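Phenylalanine--tRNA ligase beta subunit (Bacteroides fragilis, PDB 3IG2) supplies the core domain of the beta subunit of the tetrameric synthetase that attaches phenylalanine to tRNA(Phe) at the expense of ATP. Local coordinates at residues Val48-Pro53 and Asn59-Thr64; Leu65-Leu70 and Lys190-Ala195; Thr135-Leu140 and Thr170-Asn175; Asn146-Lys149 and Asp154-Ser157. One frame throughout, in Å; residues are numbered along the deposited sequence.

Contact 1 (Val48-Pro53 and Asn59-Thr64)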
loop_
_atom_site.group_PDB
_atom_site.type_symbol
_atom_site.label_atom_id
_atom_site.label_comp_id
_atom_site.label_asym_id
_atom_site.label_seq_id
_atom_site.Cartn_x
_atom_site.Cartn_y
_atom_site.Cartn_z
ATOM N N VAL B 48 -2.619 1.478 -42.994
ATOM C CA VAL B 48 -3.471 2.499 -43.563
ATOM C C VAL B 48 -2.585 3.693 -43.887
ATOM O O VAL B 48 -2.249 4.458 -42.997
ATOM C CB VAL B 48 -4.565 2.899 -42.536
ATOM C CG1 VAL B 48 -5.477 4.022 -43.092
ATOM C CG2 VAL B 48 -5.379 1.682 -42.152
HETATM N N MSE B 49 -2.242 3.859 -45.165
HETATM C CA MSE B 49 -1.332 4.902 -45.575
HETATM C C MSE B 49 -2.072 6.211 -45.811
HETATM O O MSE B 49 -3.243 6.229 -46.253
HETATM C CB MSE B 49 -0.538 4.516 -46.848
HETATM C CG MSE B 49 0.213 3.184 -46.810
HETATM SE SE MSE B 49 1.615 3.182 -45.492
HETATM C CE MSE B 49 2.817 4.467 -46.386
ATOM N N LEU B 50 -1.357 7.301 -45.540
ATOM C CA LEU B 50 -1.872 8.632 -45.798
ATOM C C LEU B 50 -1.713 8.995 -47.259
ATOM O O LEU B 50 -0.698 8.687 -47.866
ATOM C CB LEU B 50 -1.165 9.671 -44.918
ATOM C CG LEU B 50 -1.862 10.092 -43.619
ATOM C CD1 LEU B 50 -2.052 8.958 -42.678
ATOM C CD2 LEU B 50 -1.119 11.257 -42.931
ATOM N N LEU B 51 -2.727 9.664 -47.809
ATOM C CA LEU B 51 -2.615 10.272 -49.139
ATOM C C LEU B 51 -1.533 11.353 -49.185
ATOM O O LEU B 51 -0.759 11.415 -50.150
ATOM C CB LEU B 51 -3.967 10.862 -49.587
ATOM C CG LEU B 51 -3.954 11.436 -51.000
ATOM C CD1 LEU B 51 -3.602 10.380 -51.980
ATOM C CD2 LEU B 51 -5.315 12.056 -51.342
ATOM N N ASN B 52 -1.495 12.210 -48.153
ATOM C CA ASN B 52 -0.568 13.335 -48.152
ATOM C C ASN B 52 0.254 13.279 -46.896
ATOM O O ASN B 52 0.004 14.043 -45.967
ATOM C CB ASN B 52 -1.298 14.691 -48.241
ATOM C CG ASN B 52 -2.278 14.754 -49.395
ATOM O OD1 ASN B 52 -3.467 14.971 -49.183
ATOM N ND2 ASN B 52 -1.787 14.559 -50.626
ATOM N N PRO B 53 1.233 12.362 -46.851
ATOM C CA PRO B 53 2.023 12.159 -45.628
ATOM C C PRO B 53 2.765 13.429 -45.264
ATOM O O PRO B 53 3.130 14.174 -46.170
ATOM C CB PRO B 53 3.008 11.058 -46.028
ATOM C CG PRO B 53 3.049 11.078 -47.518
ATOM C CD PRO B 53 1.726 11.559 -47.985
ATOM N N ASN B 59 3.387 9.094 -41.849
ATOM C CA ASN B 59 2.888 8.759 -43.162
ATOM C C ASN B 59 1.802 7.699 -43.140
ATOM O O ASN B 59 1.348 7.262 -44.189
ATOM C CB ASN B 59 4.045 8.389 -44.140
ATOM C CG ASN B 59 4.944 7.246 -43.626
ATOM O OD1 ASN B 59 5.875 6.826 -44.323
ATOM N ND2 ASN B 59 4.683 6.756 -42.424
ATOM N N CYS B 60 1.401 7.262 -41.943
ATOM C CA CYS B 60 0.408 6.205 -41.826
ATOM C C CYS B 60 -0.261 6.247 -40.468
ATOM O O CYS B 60 0.279 6.822 -39.521
ATOM C CB CYS B 60 1.039 4.818 -42.083
ATOM S SG CYS B 60 2.187 4.225 -40.794
HETATM N N MSE B 61 -1.436 5.620 -40.374
HETATM C CA MSE B 61 -2.136 5.458 -39.107
HETATM C C MSE B 61 -1.653 4.192 -38.443
HETATM O O MSE B 61 -1.453 3.181 -39.123
HETATM C CB MSE B 61 -3.649 5.377 -39.343
HETATM C CG MSE B 61 -4.211 6.621 -40.087
HETATM SE SE MSE B 61 -3.729 8.302 -39.235
HETATM C CE MSE B 61 -4.886 8.234 -37.647
ATOM N N ARG B 62 -1.510 4.216 -37.114
ATOM C CA ARG B 62 -0.906 3.075 -36.411
ATOM C C ARG B 62 -1.730 1.791 -36.551
ATOM O O ARG B 62 -2.967 1.807 -36.557
ATOM C CB ARG B 62 -0.685 3.396 -34.931
ATOM C CG ARG B 62 -1.975 3.739 -34.186
ATOM C CD ARG B 62 -1.699 4.056 -32.685
ATOM N NE ARG B 62 -2.950 4.436 -32.038
ATOM C CZ ARG B 62 -3.058 5.176 -30.937
ATOM N NH1 ARG B 62 -1.976 5.647 -30.328
ATOM N NH2 ARG B 62 -4.266 5.446 -30.458
ATOM N N GLN B 63 -1.012 0.681 -36.666
ATOM C CA GLN B 63 -1.626 -0.639 -36.695
ATOM C C GLN B 63 -1.599 -1.262 -35.309
ATOM O O GLN B 63 -2.408 -2.124 -35.006
ATOM C CB GLN B 63 -0.854 -1.540 -37.654
ATOM C CG GLN B 63 -1.731 -2.436 -38.461
ATOM C CD GLN B 63 -0.956 -3.338 -39.433
ATOM O OE1 GLN B 63 0.011 -2.917 -40.110
ATOM N NE2 GLN B 63 -1.406 -4.573 -39.529
ATOM N N THR B 64 -0.625 -0.843 -34.492
ATOM C CA THR B 64 -0.468 -1.358 -33.135
ATOM C C THR B 64 -0.179 -0.188 -32.207
ATOM O O THR B 64 0.456 0.802 -32.625
ATOM C CB THR B 64 0.692 -2.423 -33.034
ATOM O OG1 THR B 64 0.840 -2.866 -31.681
ATOM C CG2 THR B 64 2.041 -1.873 -33.531
HETATM O O HOH W 1 -2.428 0.955 -40.152
#
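Val48 faces Met61, and its carbonyl oxygen Val48 O takes a nearly straight bond from Met61 N (3.0 Å, N-H...O 167°). A water bridges Val48 N and Met61 O, accepting from the first and donating to the second, while the side chains touch at CB to CB. On the other face of this short antiparallel ladder, Met49 makes a non-hydrogen-bonded pair with Cys60. In its side chain, a selenomethionine, chi1 and chi2 (-53° and -64°) bring SE to 3.8 Å from Cys60 CB, and the bend at chi3 only turns CE. Leu50 N then donates to Asn59 O at 3.0 Å, approaching from above the carbonyl plane. Leu50 CD1 lies 3.9 Å from SE of Met61, likewise a selenomethionine, their side chains crossing at about a right angle. After the chain swings away, Pro53 returns to set its CB 3.4 Å from Asn59 CB, where the hairpin opens into its loop. The hairpin forms part of a three-stranded sheet in which strand 60-61 is central: two successive residues, Asn59 and Cys60, stand opposite the single residue Thr31 of strand 30-31, which makes a classic beta bulge, and Tyr93 of strand 85-95 packs on Val48 and Met61.

Contact 2 (Leu65-Leu70 and Lys190-Ala195)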
loop_
_atom_site.group_PDB
_atom_site.type_symbol
_atom_site.label_atom_id
_atom_site.label_comp_id
_atom_site.label_asym_id
_atom_site.label_seq_id
_atom_site.Cartn_x
_atom_site.Cartn_y
_atom_site.Cartn_z
ATOM N N LEU B 65 -0.583 -0.325 -30.951
ATOM C CA LEU B 65 -0.136 0.601 -29.908
ATOM C C LEU B 65 1.325 0.480 -29.511
ATOM O O LEU B 65 1.908 1.414 -28.926
ATOM C CB LEU B 65 -0.976 0.418 -28.641
ATOM C CG LEU B 65 -2.484 0.734 -28.777
ATOM C CD1 LEU B 65 -3.101 0.645 -27.425
ATOM C CD2 LEU B 65 -2.677 2.101 -29.363
ATOM N N LEU B 66 1.929 -0.663 -29.776
ATOM C CA LEU B 66 3.230 -0.966 -29.170
ATOM C C LEU B 66 4.246 0.164 -29.294
ATOM O O LEU B 66 4.852 0.596 -28.286
ATOM C CB LEU B 66 3.823 -2.205 -29.830
ATOM C CG LEU B 66 5.261 -2.542 -29.472
ATOM C CD1 LEU B 66 5.362 -2.904 -28.000
ATOM C CD2 LEU B 66 5.707 -3.703 -30.330
ATOM N N PHE B 67 4.469 0.614 -30.529
ATOM C CA PHE B 67 5.603 1.498 -30.808
ATOM C C PHE B 67 5.539 2.847 -30.095
ATOM O O PHE B 67 6.552 3.334 -29.590
ATOM C CB PHE B 67 5.784 1.684 -32.308
ATOM C CG PHE B 67 5.970 0.388 -33.048
ATOM C CD1 PHE B 67 6.991 -0.483 -32.702
ATOM C CD2 PHE B 67 5.135 0.048 -34.101
ATOM C CE1 PHE B 67 7.171 -1.669 -33.401
ATOM C CE2 PHE B 67 5.313 -1.136 -34.804
ATOM C CZ PHE B 67 6.316 -1.993 -34.457
ATOM N N GLY B 68 4.347 3.429 -30.020
ATOM C CA GLY B 68 4.200 4.656 -29.284
ATOM C C GLY B 68 4.620 4.494 -27.835
ATOM O O GLY B 68 5.245 5.380 -27.274
ATOM N N GLY B 69 4.253 3.371 -27.228
ATOM C CA GLY B 69 4.663 3.086 -25.850
ATOM C C GLY B 69 6.179 2.938 -25.711
ATOM O O GLY B 69 6.744 3.348 -24.703
ATOM N N LEU B 70 6.839 2.357 -26.711
ATOM C CA LEU B 70 8.296 2.225 -26.661
ATOM C C LEU B 70 8.948 3.593 -26.781
ATOM O O LEU B 70 9.917 3.843 -26.101
ATOM C CB LEU B 70 8.842 1.278 -27.729
ATOM C CG LEU B 70 8.460 -0.199 -27.642
ATOM C CD1 LEU B 70 9.069 -0.945 -28.806
ATOM C CD2 LEU B 70 8.853 -0.851 -26.314
ATOM N N LYS B 190 14.634 -8.240 -27.571
ATOM C CA LYS B 190 15.811 -7.404 -27.402
ATOM C C LYS B 190 16.109 -6.513 -28.623
ATOM O O LYS B 190 16.428 -5.328 -28.470
ATOM C CB LYS B 190 17.006 -8.300 -27.117
ATOM C CG LYS B 190 17.517 -8.182 -25.697
ATOM C CD LYS B 190 16.527 -8.650 -24.644
ATOM C CE LYS B 190 17.255 -8.919 -23.318
ATOM N NZ LYS B 190 18.442 -9.827 -23.456
ATOM N N LYS B 191 16.008 -7.091 -29.821
ATOM C CA LYS B 191 16.223 -6.347 -31.065
ATOM C C LYS B 191 15.315 -5.117 -31.084
ATOM O O LYS B 191 15.749 -4.011 -31.369
ATOM C CB LYS B 191 16.005 -7.267 -32.281
ATOM C CG LYS B 191 15.716 -6.575 -33.619
ATOM C CD LYS B 191 15.975 -7.543 -34.792
ATOM C CE LYS B 191 15.687 -6.882 -36.132
ATOM N NZ LYS B 191 15.872 -7.828 -37.286
HETATM N N MSE B 192 14.059 -5.302 -30.712
HETATM C CA MSE B 192 13.118 -4.187 -30.697
HETATM C C MSE B 192 13.382 -3.113 -29.646
HETATM O O MSE B 192 13.185 -1.938 -29.913
HETATM C CB MSE B 192 11.705 -4.724 -30.557
HETATM C CG MSE B 192 11.238 -5.181 -31.892
HETATM SE SE MSE B 192 10.216 -3.731 -32.605
HETATM C CE MSE B 192 8.770 -4.343 -31.449
ATOM N N LEU B 193 13.808 -3.510 -28.455
ATOM C CA LEU B 193 14.189 -2.535 -27.440
ATOM C C LEU B 193 15.328 -1.661 -27.975
ATOM O O LEU B 193 15.333 -0.441 -27.812
ATOM C CB LEU B 193 14.652 -3.271 -26.171
ATOM C CG LEU B 193 13.610 -4.196 -25.559
ATOM C CD1 LEU B 193 14.186 -4.996 -24.403
ATOM C CD2 LEU B 193 12.442 -3.373 -25.122
ATOM N N LYS B 194 16.297 -2.314 -28.604
ATOM C CA LYS B 194 17.472 -1.644 -29.129
ATOM C C LYS B 194 17.085 -0.622 -30.192
ATOM O O LYS B 194 17.518 0.525 -30.152
ATOM C CB LYS B 194 18.413 -2.679 -29.722
ATOM C CG LYS B 194 19.652 -2.087 -30.343
ATOM C CD LYS B 194 20.646 -1.685 -29.276
ATOM C CE LYS B 194 21.562 -2.832 -28.906
ATOM N NZ LYS B 194 22.974 -2.350 -28.834
ATOM N N ALA B 195 16.248 -1.047 -31.131
ATOM C CA ALA B 195 15.836 -0.161 -32.213
ATOM C C ALA B 195 15.106 1.064 -31.672
ATOM O O ALA B 195 15.073 2.085 -32.345
ATOM C CB ALA B 195 14.969 -0.902 -33.226
#
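Met192, a selenomethionine, carries the contact between helix 190-195 and the first turn of helix 66-75, reaching across to Leu66, Phe67 and Leu70. The bond from its CA to CB is aimed at the opposite helix, but CB and CG serve mainly as a spacer. With CG anti to the carbonyl carbon (chi1 -80°), the chain bends at chi2 and again at chi3, and this double turn brings the heavy end in among the three partners. SE comes first: it sits in the plane of the Phe67 ring, at its edge, 3.8 Å from Phe67 CE1 and 5.1 Å from the ring centroid. The terminal CE goes further. It is 3.7 Å from Phe67 CE1, approaching the ring obliquely, and 4.3 Å from Leu70 CD1. It also meets Leu66 CD2 tip to tip at 3.3 Å, closer than two methyl groups normally stand, so the end of the side chain is tightly packed. All four residues are buried. Around them, the Phe67 ring also meets Phe196, with nearly parallel planes, and Tyr36 edge-to-face, while Leu66 leans on Tyr204 of strand 200-207. The segment axes pass 11.1 Å apart at 57°, and at this separation Met192 spans the gap. This is a Met-aromatic contact within an apolar helix-helix interface, set in a domain that belongs by sequence to the class II synthetase clan.

Contact 3 (Thr135-Leu140 and Thr170-Asn175)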
loop_
_atom_site.group_PDB
_atom_site.type_symbol
_atom_site.label_atom_id
_atom_site.label_comp_id
_atom_site.label_asym_id
_atom_site.label_seq_id
_atom_site.Cartn_x
_atom_site.Cartn_y
_atom_site.Cartn_z
ATOM N N THR B 135 9.422 -15.770 -15.453
ATOM C CA THR B 135 8.893 -15.049 -14.301
ATOM C C THR B 135 8.349 -13.662 -14.682
ATOM O O THR B 135 7.432 -13.156 -14.030
ATOM C CB THR B 135 9.891 -15.002 -13.097
ATOM O OG1 THR B 135 9.343 -14.187 -12.052
ATOM C CG2 THR B 135 11.226 -14.450 -13.509
ATOM N N SER B 136 8.880 -13.069 -15.753
ATOM C CA SER B 136 8.354 -11.783 -16.259
ATOM C C SER B 136 6.943 -11.890 -16.870
ATOM O O SER B 136 6.098 -11.015 -16.643
ATOM C CB SER B 136 9.321 -11.159 -17.266
ATOM O OG SER B 136 10.654 -11.197 -16.788
ATOM N N VAL B 137 6.695 -12.958 -17.647
ATOM C CA VAL B 137 5.364 -13.187 -18.255
ATOM C C VAL B 137 4.294 -13.440 -17.138
ATOM O O VAL B 137 3.123 -13.059 -17.281
ATOM C CB VAL B 137 5.399 -14.334 -19.321
ATOM C CG1 VAL B 137 4.036 -14.559 -19.934
ATOM C CG2 VAL B 137 6.416 -14.029 -20.413
ATOM N N TYR B 138 4.741 -14.076 -16.002
ATOM C CA TYR B 138 3.885 -14.429 -14.794
ATOM C C TYR B 138 3.478 -13.143 -14.021
ATOM O O TYR B 138 2.399 -13.317 -13.381
ATOM C CB TYR B 138 4.555 -15.476 -13.850
ATOM N N GLU B 139 4.397 -12.077 -13.931
ATOM C CA GLU B 139 4.114 -10.847 -13.256
ATOM C C GLU B 139 3.107 -10.005 -14.052
ATOM O O GLU B 139 2.145 -9.392 -13.508
ATOM C CB GLU B 139 5.403 -9.966 -13.047
ATOM C CG GLU B 139 5.209 -8.602 -12.507
ATOM C CD GLU B 139 4.470 -8.566 -11.157
ATOM O OE1 GLU B 139 3.296 -8.140 -11.099
ATOM O OE2 GLU B 139 5.045 -8.978 -10.170
ATOM N N LEU B 140 3.296 -9.977 -15.366
ATOM C CA LEU B 140 2.418 -9.229 -16.251
ATOM C C LEU B 140 1.037 -9.935 -16.377
ATOM O O LEU B 140 -0.105 -9.306 -16.541
ATOM C CB LEU B 140 3.046 -9.037 -17.661
ATOM C CG LEU B 140 2.241 -8.137 -18.629
ATOM C CD1 LEU B 140 2.177 -6.829 -18.035
ATOM C CD2 LEU B 140 2.866 -8.016 -20.032
ATOM N N THR B 170 9.091 -14.200 -25.853
ATOM C CA THR B 170 8.219 -15.157 -25.156
ATOM C C THR B 170 6.861 -14.476 -24.890
ATOM O O THR B 170 6.814 -13.350 -24.372
ATOM C CB THR B 170 8.848 -15.591 -23.822
ATOM O OG1 THR B 170 10.185 -16.061 -24.055
ATOM C CG2 THR B 170 8.050 -16.707 -23.159
ATOM N N ALA B 171 5.764 -15.165 -25.223
ATOM C CA ALA B 171 4.441 -14.564 -25.098
ATOM C C ALA B 171 3.329 -15.562 -24.921
ATOM O O ALA B 171 3.473 -16.716 -25.285
ATOM C CB ALA B 171 4.142 -13.698 -26.311
ATOM N N LEU B 172 2.200 -15.078 -24.413
ATOM C CA LEU B 172 0.968 -15.859 -24.344
ATOM C C LEU B 172 -0.130 -15.163 -25.112
ATOM O O LEU B 172 -0.215 -13.933 -25.108
ATOM C CB LEU B 172 0.517 -16.048 -22.891
ATOM C CG LEU B 172 1.401 -16.931 -22.012
ATOM C CD1 LEU B 172 0.905 -16.958 -20.560
ATOM C CD2 LEU B 172 1.496 -18.347 -22.584
ATOM N N THR B 173 -0.970 -15.953 -25.770
ATOM C CA THR B 173 -2.191 -15.413 -26.382
ATOM C C THR B 173 -3.389 -15.897 -25.586
ATOM O O THR B 173 -3.379 -17.016 -25.053
ATOM C CB THR B 173 -2.368 -15.864 -27.829
ATOM O OG1 THR B 173 -2.440 -17.302 -27.873
ATOM C CG2 THR B 173 -1.194 -15.391 -28.673
ATOM N N VAL B 174 -4.415 -15.059 -25.525
ATOM C CA VAL B 174 -5.636 -15.411 -24.855
ATOM C C VAL B 174 -6.715 -15.322 -25.905
ATOM O O VAL B 174 -6.817 -14.307 -26.592
ATOM C CB VAL B 174 -5.947 -14.478 -23.677
ATOM C CG1 VAL B 174 -7.261 -14.875 -23.026
ATOM C CG2 VAL B 174 -4.801 -14.539 -22.639
ATOM N N ASN B 175 -7.494 -16.401 -26.041
ATOM C CA ASN B 175 -8.464 -16.543 -27.129
ATOM C C ASN B 175 -9.785 -17.091 -26.632
ATOM O O ASN B 175 -9.823 -17.740 -25.600
ATOM C CB ASN B 175 -7.887 -17.476 -28.198
ATOM C CG ASN B 175 -6.472 -17.088 -28.601
ATOM O OD1 ASN B 175 -6.279 -16.452 -29.623
ATOM N ND2 ASN B 175 -5.475 -17.473 -27.785
#
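Val137 meets Thr170 and Leu172 without an aromatic ring taking part, and the flat side-chain group with a well-defined setting is the amide of Asn175, farther along the same strand. Thr173 OG1 lies at the edge of that amide, only 3° out of its plane, and accepts from Asn175 ND2 at 3.0 Å. ND2 also donates to Val159 O, while Asn175 OD1 accepts from Arg181 NE; together these bonds fix the rotation of the amide and tie strand 171-175 to the strands beside it.

The contact with the helix is made at the other end of the strand, by the two branches of Val137. Its chi1 of 180° turns CG1 toward Leu172 and CG2 toward Thr170. CG1 rests 4.0 Å from Leu172 CD1, with Leu172 CG scarcely farther off. Val137 CG2 lies 4.0 Å from the backbone oxygen Thr170 O and 4.2 Å from Thr170 CG2. The two methyls of the valine are thus divided between Leu172 and Thr170, and both pairs of side chains cross at a slant. Thr170 CG2 is anti to the backbone N (chi1 -53° for OG1), which presents the methyl to Val137 and leaves OG1 to bond Glu133 OE1, just ahead of the helix.

Val187 and Phe185 of strand 181-188 extend the apolar layer around Val137 and Leu172. Between segments 135-140 and 170-175 the side chains therefore meet by apolar packing, which holds helix 134-150 against the large sheet without directional bonds of its own, and Thr170 adds a polar tie through Glu133.

Contact 4 (Asn146-Lys149 and Asp154-Ser157)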
loop_
_atom_site.group_PDB
_atom_site.type_symbol
_atom_site.label_atom_id
_atom_site.label_comp_id
_atom_site.label_asym_id
_atom_site.label_seq_id
_atom_site.Cartn_x
_atom_site.Cartn_y
_atom_site.Cartn_z
ATOM N N ASN B 146 -6.423 -9.605 -13.593
ATOM C CA ASN B 146 -7.252 -8.736 -12.764
ATOM C C ASN B 146 -8.100 -7.787 -13.593
ATOM O O ASN B 146 -9.222 -7.422 -13.195
ATOM C CB ASN B 146 -6.395 -8.021 -11.726
ATOM C CG ASN B 146 -5.979 -8.953 -10.609
ATOM O OD1 ASN B 146 -6.745 -9.853 -10.231
ATOM N ND2 ASN B 146 -4.767 -8.761 -10.080
ATOM N N ILE B 147 -7.583 -7.426 -14.764
ATOM C CA ILE B 147 -8.389 -6.714 -15.749
ATOM C C ILE B 147 -9.526 -7.609 -16.213
ATOM O O ILE B 147 -10.691 -7.176 -16.218
ATOM C CB ILE B 147 -7.570 -6.211 -16.954
ATOM C CG1 ILE B 147 -6.670 -5.059 -16.519
ATOM C CG2 ILE B 147 -8.492 -5.673 -18.024
ATOM C CD1 ILE B 147 -5.586 -4.735 -17.503
ATOM N N PHE B 148 -9.215 -8.848 -16.585
ATOM C CA PHE B 148 -10.276 -9.772 -16.989
ATOM C C PHE B 148 -11.358 -9.920 -15.910
ATOM O O PHE B 148 -12.544 -9.879 -16.223
ATOM C CB PHE B 148 -9.731 -11.140 -17.383
ATOM C CG PHE B 148 -8.928 -11.139 -18.652
ATOM C CD1 PHE B 148 -9.008 -10.080 -19.563
ATOM C CD2 PHE B 148 -8.124 -12.217 -18.962
ATOM C CE1 PHE B 148 -8.303 -10.103 -20.732
ATOM C CE2 PHE B 148 -7.403 -12.235 -20.139
ATOM C CZ PHE B 148 -7.499 -11.171 -21.032
ATOM N N LYS B 149 -10.951 -10.099 -14.658
ATOM C CA LYS B 149 -11.890 -10.219 -13.545
ATOM C C LYS B 149 -12.771 -8.987 -13.422
ATOM O O LYS B 149 -13.978 -9.099 -13.162
ATOM C CB LYS B 149 -11.142 -10.441 -12.232
ATOM C CG LYS B 149 -10.555 -11.815 -12.128
ATOM C CD LYS B 149 -9.789 -12.001 -10.826
ATOM C CE LYS B 149 -9.588 -13.479 -10.545
ATOM N NZ LYS B 149 -8.731 -13.729 -9.343
ATOM N N ASP B 154 -15.004 -14.739 -17.702
ATOM C CA ASP B 154 -14.905 -16.038 -17.067
ATOM C C ASP B 154 -13.594 -16.692 -17.520
ATOM O O ASP B 154 -13.489 -17.154 -18.644
ATOM C CB ASP B 154 -16.134 -16.872 -17.449
ATOM C CG ASP B 154 -16.018 -18.333 -17.039
ATOM O OD1 ASP B 154 -15.292 -18.653 -16.065
ATOM O OD2 ASP B 154 -16.682 -19.161 -17.703
ATOM N N LEU B 155 -12.604 -16.710 -16.634
ATOM C CA LEU B 155 -11.262 -17.204 -16.952
ATOM C C LEU B 155 -11.215 -18.644 -17.520
ATOM O O LEU B 155 -10.415 -18.957 -18.414
ATOM C CB LEU B 155 -10.386 -17.103 -15.701
ATOM C CG LEU B 155 -9.515 -15.886 -15.362
ATOM C CD1 LEU B 155 -9.803 -14.620 -16.141
ATOM C CD2 LEU B 155 -9.547 -15.649 -13.856
ATOM N N HIS B 156 -12.077 -19.513 -17.017
ATOM C CA HIS B 156 -12.033 -20.907 -17.419
ATOM C C HIS B 156 -12.624 -21.106 -18.809
ATOM O O HIS B 156 -12.475 -22.167 -19.405
ATOM C CB HIS B 156 -12.689 -21.797 -16.354
ATOM C CG HIS B 156 -12.308 -21.420 -14.955
ATOM N ND1 HIS B 156 -13.239 -21.149 -13.973
ATOM C CD2 HIS B 156 -11.093 -21.218 -14.387
ATOM C CE1 HIS B 156 -12.616 -20.814 -12.857
ATOM N NE2 HIS B 156 -11.313 -20.847 -13.082
ATOM N N SER B 157 -13.254 -20.060 -19.337
ATOM C CA SER B 157 -13.745 -20.078 -20.707
ATOM C C SER B 157 -12.648 -19.774 -21.743
ATOM O O SER B 157 -12.881 -19.901 -22.946
ATOM C CB SER B 157 -14.926 -19.108 -20.883
ATOM O OG SER B 157 -14.485 -17.764 -21.062
#
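Next to Leu155, which packs on Phe148 and Lys149, the carbonyl oxygen Asp154 O is gripped twice by one residue. Ser157 OG donates to it at 2.7 Å, lying in the carbonyl plane, and Ser157 N does so at 3.0 Å; the pair closes the short 3-10 turn 155-157. A weak bond from His156 N to Asp154 OD1 adds to it. The turn presents Leu155 to helix 134-150. Leu155 CD1 touches Phe148 CB at 3.7 Å and lies at the edge of the ring, near its plane, 4.1 Å from Phe148 CD2. The other methyl, Leu155 CD2, is 4.0 Å from Lys149 CE, crossing the extended lysine chain at about a right angle. Leu155 takes this pose with chi1 -92° and chi2 15°, both off the staggered positions, which suggests either a strained side chain or an uncertain one. Beyond CE, Lys149 NZ forms a salt bridge with Glu40 of the second subunit and a long, weak pair with Glu145, while His156 packs on Gly38 of the second subunit. The arrangement is an alpha-to-beta connection: a helix end, a tight 3-10 turn folded back on it, and the entry to strand 159-163, here beside a subunit interface.

How the contacts relate
From the N terminus, contact 1 closes first, pairing 48-53 with 59-64 in a small hairpin. Segment 65-70 follows directly, opening contact 2, whose loop runs on to 190-195 and spans 119 residues. Contact 3 is nested inside that loop, joining helix 134-150 to strand 171-175, and contact 4 is nested again within contact 3, turning the end of the same helix back through 154-157. No contacts cross. Contacts 3 and 4 touch, Val174 CG1 standing 3.9 Å from Phe148 CE2. Contacts 1 and 4 lie on opposite sides of the chain's centre, about 34 Å apart between centres. Together the four involve the small sheet, three helices and the large mixed sheet.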